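Local coordinates for stage II sporulation protein E (SpoIIE) (PDB 3ZT9), which probably acts as a manganese-dependent, PP2C-type protein phosphatase in stressosome signalling linked to the control of secondary messengers, at residues C87-R92 with G137-G142; G94-A99 with D143-H148. One frame throughout, in Å; residues are numbered along the deposited sequence.

In the fold
From the N terminus, the chain runs along strand 82-90, turns, and returns along strand 95-101, so the first segments of both contacts belong to one hairpin; Asp90 N lies 2.8 Å from Leu95 O, a probable hydrogen bond. Contact 1 closes a loop when 137-142 reaches 87-92, with 44 residues between them. Contact 2 closes the next when 143-148 meets 94-99, across 43 residues. The segments alternate along the sequence, so the two loops cross, and the contact centres are about 7 Å apart. Contact 1 joins the end of strand 82-90 and the loop after it to the loop that follows strand 135-138; contact 2 ties their sheet to the other through strand 144-148.

Contact 1 (C87-R92 with G137-G142); sequences CRVDRR and GSYQEG. With MN (manganese (II) ion), chain D.
Arg91 and Tyr139 are the residues whose CA atoms come nearest, 6.6 Å apart, just past the ends of strands 82-90 and 135-138, and side chains alone supply the polar links across the contact. With chi1 at 168°, CG of Tyr139 lies anti to the main-chain nitrogen, which carries the ring across to the other segment. Val89 CG1 sits over one face of that ring, 4.1 Å from the Tyr139 centroid, a CH-pi contact. The Arg91 aliphatic chain meets the ring obliquely, its CG 3.7 Å from Tyr139 CE2. Arg91 NE then donates to Tyr139 OH at 3.1 Å, nearly straight (164°) and in the guanidinium plane, with a weak second bond from NH2. Arg91 NH2 also makes a salt bridge to Glu141 OE1 (2.8 Å), while Glu141 OE2 binds manganese at 2.1 Å. A phenylalanine here in place of Tyr139 would probably leave Arg91 NE without its acceptor, remove the weak NH2 bond as well, and let the guanidinium turn more freely beside Glu141. OXT of the C-terminal Arg193 completes the manganese site. Tyr139 packs on Trp96 of strand 95-101 and, with Val89, on Phe145 of strand 144-148, while Arg91 touches Ile32 of strand 31-39.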
ATOM      1  N   CYS A  87       0.513  -3.004  -5.312  1.00 12.94           N
ATOM      2  CA  CYS A  87       0.032  -2.691  -6.667  0.76 13.80           C
ATOM      3  C   CYS A  87       1.228  -2.752  -7.580  1.00 13.27           C
ATOM      4  O   CYS A  87       2.276  -2.182  -7.279  1.00 16.27           O
ATOM      5  CB  CYS A  87      -0.510  -1.259  -6.774  0.76 16.17           C
ATOM      6  SG  CYS A  87      -2.056  -0.926  -5.948  0.76 17.40           S
ATOM      7  N   ARG A  88       1.073  -3.403  -8.715  1.00 12.91           N
ATOM      8  CA  ARG A  88       2.173  -3.496  -9.672  1.00 13.93           C
ATOM      9  C   ARG A  88       1.658  -2.789 -10.913  1.00 17.36           C
ATOM     10  O   ARG A  88       0.672  -3.214 -11.486  1.00 16.56           O
ATOM     11  CB  ARG A  88       2.513  -4.960  -9.991  1.00 16.21           C
ATOM     12  CG  ARG A  88       3.583  -5.152 -11.106  1.00 18.63           C
ATOM     13  CD  ARG A  88       3.809  -6.690 -11.353  1.00 21.60           C
ATOM     14  NE  ARG A  88       4.951  -6.995 -12.223  1.00 29.29           N
ATOM     15  CZ  ARG A  88       4.926  -6.901 -13.544  1.00 34.36           C
ATOM     16  NH1 ARG A  88       3.825  -6.490 -14.166  1.00 26.46           N
ATOM     17  NH2 ARG A  88       6.003  -7.208 -14.250  1.00 43.65           N
ATOM     18  N   VAL A  89       2.286  -1.684 -11.273  1.00 15.28           N
ATOM     19  CA  VAL A  89       1.806  -0.866 -12.399  1.00 15.17           C
ATOM     20  C   VAL A  89       2.780  -0.926 -13.550  1.00 14.81           C
ATOM     21  O   VAL A  89       3.887  -0.389 -13.475  1.00 15.89           O
ATOM     22  CB  VAL A  89       1.666   0.594 -11.959  1.00 18.31           C
ATOM     23  CG1 VAL A  89       0.952   1.401 -13.035  1.00 22.71           C
ATOM     24  CG2 VAL A  89       0.920   0.631 -10.608  1.00 16.27           C
ATOM     25  N   ASP A  90       2.388  -1.612 -14.609  1.00 17.65           N
ATOM     26  CA  ASP A  90       3.221  -1.752 -15.762  1.00 18.20           C
ATOM     27  C   ASP A  90       2.867  -0.659 -16.736  1.00 17.36           C
ATOM     28  O   ASP A  90       2.016  -0.844 -17.567  1.00 19.28           O
ATOM     29  CB  ASP A  90       2.913  -3.122 -16.352  1.00 27.48           C
ATOM     30  CG  ASP A  90       3.837  -3.520 -17.430  1.00 30.16           C
ATOM     31  OD1 ASP A  90       4.498  -2.676 -18.079  1.00 20.54           O
ATOM     32  OD2 ASP A  90       3.850  -4.750 -17.655  1.00 40.06           O
ATOM     33  N   ARG A  91       3.525   0.489 -16.637  1.00 17.24           N
ATOM     34  CA  ARG A  91       3.087   1.629 -17.432  1.00 19.70           C
ATOM     35  C   ARG A  91       3.365   1.444 -18.920  1.00 26.94           C
ATOM     36  O   ARG A  91       2.613   1.904 -19.759  1.00 29.39           O
ATOM     37  CB  ARG A  91       3.741   2.891 -16.874  1.00 18.75           C
ATOM     38  CG  ARG A  91       3.459   3.053 -15.396  1.00 25.10           C
ATOM     39  CD  ARG A  91       4.125   4.304 -14.855  1.00 30.72           C
ATOM     40  NE  ARG A  91       3.545   5.503 -15.448  1.00 32.16           N
ATOM     41  CZ  ARG A  91       4.226   6.480 -16.041  1.00 32.51           C
ATOM     42  NH1 ARG A  91       5.559   6.437 -16.172  1.00 27.45           N
ATOM     43  NH2 ARG A  91       3.547   7.514 -16.511  1.00 38.27           N
ATOM     44  N   ARG A  92       4.418   0.710 -19.241  1.00 22.07           N
ATOM     45  CA  ARG A  92       4.797   0.491 -20.630  1.00 32.78           C
ATOM     46  C   ARG A  92       3.776  -0.402 -21.347  1.00 36.81           C
ATOM     47  O   ARG A  92       3.411  -0.157 -22.503  1.00 29.52           O
ATOM     48  CB  ARG A  92       6.194  -0.112 -20.691  1.00 41.56           C
ATOM     49  CG  ARG A  92       6.307  -1.369 -19.867  1.00 75.83           C
ATOM     50  CD  ARG A  92       7.465  -2.233 -20.260  1.00 98.88           C
ATOM     51  NE  ARG A  92       7.377  -3.555 -19.643  1.00111.53           N
ATOM     52  CZ  ARG A  92       8.263  -4.026 -18.786  1.00119.57           C
ATOM     53  NH1 ARG A  92       9.327  -3.334 -18.461  1.00121.32           N
ATOM     54  NH2 ARG A  92       8.078  -5.222 -18.282  1.00121.41           N
ATOM     55  N   GLY A 137      -6.318  -4.563 -14.004  1.00 16.12           N
ATOM     56  CA  GLY A 137      -6.981  -3.501 -14.746  1.00 15.39           C
ATOM     57  C   GLY A 137      -6.057  -2.917 -15.794  1.00 15.36           C
ATOM     58  O   GLY A 137      -4.917  -3.380 -15.953  1.00 14.55           O
ATOM     59  N   SER A 138      -6.579  -1.938 -16.540  1.00 13.85           N
ATOM     60  CA  SER A 138      -5.815  -1.250 -17.578  1.00 15.85           C
ATOM     61  C   SER A 138      -5.341   0.066 -17.015  1.00 16.14           C
ATOM     62  O   SER A 138      -6.112   0.763 -16.337  1.00 17.33           O
ATOM     63  CB  SER A 138      -6.712  -0.947 -18.779  1.00 24.68           C
ATOM     64  OG  SER A 138      -7.312  -2.137 -19.253  1.00 29.58           O
ATOM     65  N   TYR A 139      -4.073   0.387 -17.272  1.00 16.66           N
ATOM     66  CA  TYR A 139      -3.481   1.648 -16.821  1.00 16.31           C
ATOM     67  C   TYR A 139      -3.273   2.580 -18.021  1.00 15.40           C
ATOM     68  O   TYR A 139      -2.803   2.164 -19.080  1.00 16.31           O
ATOM     69  CB  TYR A 139      -2.112   1.408 -16.142  1.00 12.92           C
ATOM     70  CG  TYR A 139      -1.361   2.725 -15.927  1.00 13.78           C
ATOM     71  CD1 TYR A 139      -1.628   3.521 -14.803  1.00 11.93           C
ATOM     72  CD2 TYR A 139      -0.423   3.164 -16.850  1.00 14.42           C
ATOM     73  CE1 TYR A 139      -0.980   4.744 -14.613  1.00 18.34           C
ATOM     74  CE2 TYR A 139       0.239   4.390 -16.662  1.00 16.69           C
ATOM     75  CZ  TYR A 139      -0.046   5.154 -15.541  1.00 20.42           C
ATOM     76  OH  TYR A 139       0.569   6.358 -15.362  1.00 14.86           O
ATOM     77  N   GLN A 140      -3.608   3.848 -17.873  1.00 13.36           N
ATOM     78  CA  GLN A 140      -3.125   4.793 -18.852  1.00 17.62           C
ATOM     79  C   GLN A 140      -2.665   6.017 -18.076  1.00 14.49           C
ATOM     80  O   GLN A 140      -3.156   6.284 -16.993  1.00 16.47           O
ATOM     81  CB  GLN A 140      -4.196   5.110 -19.891  1.00 29.44           C
ATOM     82  CG  GLN A 140      -5.199   6.123 -19.504  1.00 41.93           C
ATOM     83  CD  GLN A 140      -6.098   6.481 -20.677  1.00 63.71           C
ATOM     84  OE1 GLN A 140      -6.074   7.597 -21.174  1.00 68.05           O
ATOM     85  NE2 GLN A 140      -6.879   5.518 -21.132  1.00 64.01           N
ATOM     86  N   GLU A 141      -1.732   6.756 -18.642  1.00 16.67           N
ATOM     87  CA  GLU A 141      -1.244   7.956 -17.980  1.00 13.03           C
ATOM     88  C   GLU A 141      -2.396   8.868 -17.528  1.00 17.79           C
ATOM     89  O   GLU A 141      -3.349   9.111 -18.276  1.00 15.76           O
ATOM     90  CB  GLU A 141      -0.315   8.700 -18.952  1.00 16.18           C
ATOM     91  CG  GLU A 141       0.010  10.107 -18.496  1.00 29.13           C
ATOM     92  CD  GLU A 141       0.633  10.141 -17.127  1.00 37.58           C
ATOM     93  OE1 GLU A 141       1.701   9.517 -16.989  1.00 28.79           O
ATOM     94  OE2 GLU A 141       0.051  10.775 -16.193  1.00 23.29           O
ATOM     95  N   GLY A 142      -2.278   9.344 -16.295  1.00 15.01           N
ATOM     96  CA  GLY A 142      -3.281  10.160 -15.638  1.00 17.66           C
ATOM     97  C   GLY A 142      -4.086   9.402 -14.590  1.00 18.89           C
ATOM     98  O   GLY A 142      -4.738  10.012 -13.732  1.00 15.13           O
TER
HETATM   99 MN    MN D1196       0.740  11.781 -14.504  0.69 17.60          MN
HETATM  100  O   HOH W   1       2.567  10.547 -14.710  1.00 28.21           O
HETATM  101  O   HOH W   2      -0.932  13.151 -14.304  1.00 19.55           O
HETATM  102  O   HOH W   3       1.389  13.351 -15.954  1.00 26.88           O
HETATM  103  O   HOH W   4       1.630  13.195 -12.957  1.00 34.45           O

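Contact 2 (G94-A99 with D143-H148); sequences GLWQAA and DLFLIH
Trp96 and Phe145 meet because of how each ring leaves its strand: Trp96 has CG between its backbone N and carbonyl carbon (chi1 61°), whereas Phe145 has CG opposite the carbonyl carbon and beside the backbone N (chi1 -67°). Both CA-CB bonds point toward the other strand, and the rings span a separation too wide for backbone bonding, with Trp96 CA 10.4 Å from Phe145 CA. The result is a T-shaped (edge-to-face) pair. The edge of Phe145 is directed at the face of the Trp96 five-membered ring, with the planes at 89° and the centroids 5.6 Å apart. Two atoms at the far side of the phenyl ring do the touching: Phe145 CZ lies 4.1 Å from Trp96 CD1, and Phe145 CE2 lies over the indole face, 4.2 Å from Trp96 CG. Such a contact sets phenyl C-H groups against the indole pi system. Strands 95-101 and 144-148 belong to different antiparallel sheets, as expected of the beta sandwich of the PP2C family, and this buried pair is a sheet-to-sheet contact in its core. Around it, Ile108 of strand 105-110 touches both rings, and Phe145 also packs on Leu34 of strand 31-39. Strand 95-101 is entered through a G1 beta bulge, in which Gly94 and Leu95 both face Asp90. At the start of the other segment the buried carboxylate of Asp143 is held by two backbone N-H groups: Gln140 N reaches its OD2 and Ala111 N its OD1.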
ATOM      1  N   GLY A  94       0.673  -0.864 -20.074  1.00 18.29           N
ATOM      2  CA  GLY A  94      -0.624  -0.265 -19.843  1.00 19.54           C
ATOM      3  C   GLY A  94      -1.526  -1.144 -18.986  1.00 17.83           C
ATOM      4  O   GLY A  94      -2.737  -1.252 -19.221  1.00 15.56           O
ATOM      5  N   LEU A  95      -0.930  -1.776 -17.987  1.00 14.39           N
ATOM      6  CA  LEU A  95      -1.639  -2.754 -17.155  1.00 14.13           C
ATOM      7  C   LEU A  95      -1.297  -2.565 -15.690  1.00 16.69           C
ATOM      8  O   LEU A  95      -0.209  -2.130 -15.360  1.00 16.12           O
ATOM      9  CB  LEU A  95      -1.221  -4.173 -17.515  1.00 17.73           C
ATOM     10  CG  LEU A  95      -1.383  -4.577 -18.993  1.00 20.76           C
ATOM     11  CD1 LEU A  95      -0.653  -5.920 -19.222  1.00 23.67           C
ATOM     12  CD2 LEU A  95      -2.847  -4.652 -19.348  1.00 20.51           C
ATOM     13  N   TRP A  96      -2.226  -2.913 -14.809  1.00 13.66           N
ATOM     14  CA  TRP A  96      -1.919  -3.002 -13.363  1.00 14.68           C
ATOM     15  C   TRP A  96      -2.520  -4.271 -12.747  1.00 15.41           C
ATOM     16  O   TRP A  96      -3.480  -4.863 -13.271  1.00 15.08           O
ATOM     17  CB  TRP A  96      -2.370  -1.764 -12.562  1.00 13.88           C
ATOM     18  CG  TRP A  96      -3.843  -1.488 -12.600  1.00 13.79           C
ATOM     19  CD1 TRP A  96      -4.484  -0.570 -13.423  1.00 15.65           C
ATOM     20  CD2 TRP A  96      -4.870  -2.062 -11.767  1.00 16.46           C
ATOM     21  NE1 TRP A  96      -5.833  -0.564 -13.154  1.00 15.74           N
ATOM     22  CE2 TRP A  96      -6.103  -1.479 -12.161  1.00 18.81           C
ATOM     23  CE3 TRP A  96      -4.876  -3.019 -10.744  1.00 12.96           C
ATOM     24  CZ2 TRP A  96      -7.321  -1.817 -11.562  1.00 13.26           C
ATOM     25  CZ3 TRP A  96      -6.097  -3.378 -10.158  1.00 16.66           C
ATOM     26  CH2 TRP A  96      -7.298  -2.777 -10.561  1.00 19.24           C
ATOM     27  N   GLN A  97      -1.886  -4.735 -11.670  1.00 13.92           N
ATOM     28  CA  GLN A  97      -2.432  -5.828 -10.879  1.00 14.29           C
ATOM     29  C   GLN A  97      -2.353  -5.375  -9.439  1.00 19.51           C
ATOM     30  O   GLN A  97      -1.464  -4.598  -9.074  1.00 15.47           O
ATOM     31  CB  GLN A  97      -1.568  -7.093 -10.989  1.00 18.08           C
ATOM     32  CG  GLN A  97      -1.484  -7.759 -12.304  1.00 34.07           C
ATOM     33  CD  GLN A  97      -0.610  -9.018 -12.217  1.00 32.11           C
ATOM     34  OE1 GLN A  97       0.050  -9.397 -13.179  1.00 54.41           O
ATOM     35  NE2 GLN A  97      -0.612  -9.663 -11.055  1.00 24.82           N
ATOM     36  N   ALA A  98      -3.274  -5.813  -8.590  1.00 13.45           N
ATOM     37  CA  ALA A  98      -3.104  -5.442  -7.193  1.00 12.79           C
ATOM     38  C   ALA A  98      -3.632  -6.575  -6.330  1.00 18.17           C
ATOM     39  O   ALA A  98      -4.557  -7.276  -6.735  1.00 17.20           O
ATOM     40  CB  ALA A  98      -3.875  -4.188  -6.880  1.00 14.22           C
ATOM     41  N   ALA A  99      -3.088  -6.734  -5.122  1.00 15.28           N
ATOM     42  CA  ALA A  99      -3.734  -7.668  -4.164  1.00 12.54           C
ATOM     43  C   ALA A  99      -3.537  -7.160  -2.746  1.00 13.40           C
ATOM     44  O   ALA A  99      -2.628  -6.356  -2.499  1.00 13.69           O
ATOM     45  CB  ALA A  99      -3.137  -9.059  -4.315  1.00 14.53           C
ATOM     46  N   ASP A 143      -4.071   8.072 -14.666  1.00 12.91           N
ATOM     47  CA  ASP A 143      -4.743   7.269 -13.641  1.00 14.55           C
ATOM     48  C   ASP A 143      -4.020   7.465 -12.305  1.00 15.10           C
ATOM     49  O   ASP A 143      -2.801   7.604 -12.283  1.00 12.30           O
ATOM     50  CB  ASP A 143      -4.697   5.801 -14.025  1.00 15.73           C
ATOM     51  CG  ASP A 143      -5.550   5.487 -15.267  1.00 15.96           C
ATOM     52  OD1 ASP A 143      -6.287   6.359 -15.758  1.00 17.95           O
ATOM     53  OD2 ASP A 143      -5.473   4.347 -15.752  1.00 16.33           O
ATOM     54  N   LEU A 144      -4.770   7.436 -11.213  1.00 13.28           N
ATOM     55  CA  LEU A 144      -4.244   7.802  -9.899  1.00 13.66           C
ATOM     56  C   LEU A 144      -4.358   6.586  -9.013  1.00 21.49           C
ATOM     57  O   LEU A 144      -5.326   5.824  -9.125  1.00 13.82           O
ATOM     58  CB  LEU A 144      -5.060   8.940  -9.330  1.00 15.73           C
ATOM     59  CG  LEU A 144      -5.402  10.055 -10.326  1.00 28.33           C
ATOM     60  CD1 LEU A 144      -6.616  10.861  -9.934  1.00 35.94           C
ATOM     61  CD2 LEU A 144      -4.210  10.924 -10.398  1.00 32.40           C
ATOM     62  N   PHE A 145      -3.372   6.384  -8.128  1.00 14.58           N
ATOM     63  CA  PHE A 145      -3.447   5.263  -7.193  1.00 15.09           C
ATOM     64  C   PHE A 145      -3.357   5.835  -5.785  1.00 20.60           C
ATOM     65  O   PHE A 145      -2.510   6.678  -5.504  1.00 16.40           O
ATOM     66  CB  PHE A 145      -2.260   4.315  -7.417  1.00 12.65           C
ATOM     67  CG  PHE A 145      -2.282   3.585  -8.752  1.00 16.04           C
ATOM     68  CD1 PHE A 145      -1.970   4.236  -9.942  1.00 22.34           C
ATOM     69  CD2 PHE A 145      -2.627   2.255  -8.811  1.00 15.48           C
ATOM     70  CE1 PHE A 145      -2.024   3.552 -11.165  1.00 20.28           C
ATOM     71  CE2 PHE A 145      -2.703   1.577 -10.012  1.00 20.13           C
ATOM     72  CZ  PHE A 145      -2.380   2.230 -11.199  1.00 20.21           C
ATOM     73  N   LEU A 146      -4.224   5.384  -4.892  1.00 14.61           N
ATOM     74  CA  LEU A 146      -4.156   5.782  -3.501  1.00 13.01           C
ATOM     75  C   LEU A 146      -4.071   4.469  -2.688  1.00 10.54           C
ATOM     76  O   LEU A 146      -4.842   3.531  -2.955  1.00 11.68           O
ATOM     77  CB  LEU A 146      -5.457   6.508  -3.094  1.00 13.58           C
ATOM     78  CG  LEU A 146      -5.649   6.670  -1.578  1.00 16.48           C
ATOM     79  CD1 LEU A 146      -4.678   7.681  -0.926  1.00 14.91           C
ATOM     80  CD2 LEU A 146      -7.087   7.081  -1.360  1.00 19.08           C
ATOM     81  N   ILE A 147      -3.142   4.381  -1.735  1.00 10.77           N
ATOM     82  CA  ILE A 147      -3.058   3.211  -0.878  1.00 10.58           C
ATOM     83  C   ILE A 147      -2.925   3.752   0.548  1.00 12.58           C
ATOM     84  O   ILE A 147      -2.130   4.647   0.789  1.00 14.44           O
ATOM     85  CB  ILE A 147      -1.802   2.269  -1.190  1.00 13.51           C
ATOM     86  CG1 ILE A 147      -1.768   1.876  -2.697  1.00 11.88           C
ATOM     87  CG2 ILE A 147      -1.835   0.994  -0.246  1.00 13.08           C
ATOM     88  CD1 ILE A 147      -0.560   1.024  -3.155  1.00 22.01           C
ATOM     89  N   HIS A 148      -3.687   3.221   1.488  1.00 10.88           N
ATOM     90  CA  HIS A 148      -3.458   3.630   2.869  1.00 13.11           C
ATOM     91  C   HIS A 148      -3.766   2.540   3.881  1.00 11.21           C
ATOM     92  O   HIS A 148      -4.616   1.691   3.669  1.00 12.15           O
ATOM     93  CB  HIS A 148      -4.252   4.939   3.188  1.00 14.18           C
ATOM     94  CG  HIS A 148      -5.736   4.826   3.051  1.00 12.17           C
ATOM     95  ND1 HIS A 148      -6.539   4.303   4.047  1.00 13.94           N
ATOM     96  CD2 HIS A 148      -6.571   5.179   2.039  1.00 16.21           C
ATOM     97  CE1 HIS A 148      -7.804   4.342   3.652  1.00 20.16           C
ATOM     98  NE2 HIS A 148      -7.846   4.853   2.434  1.00 17.92           N
TER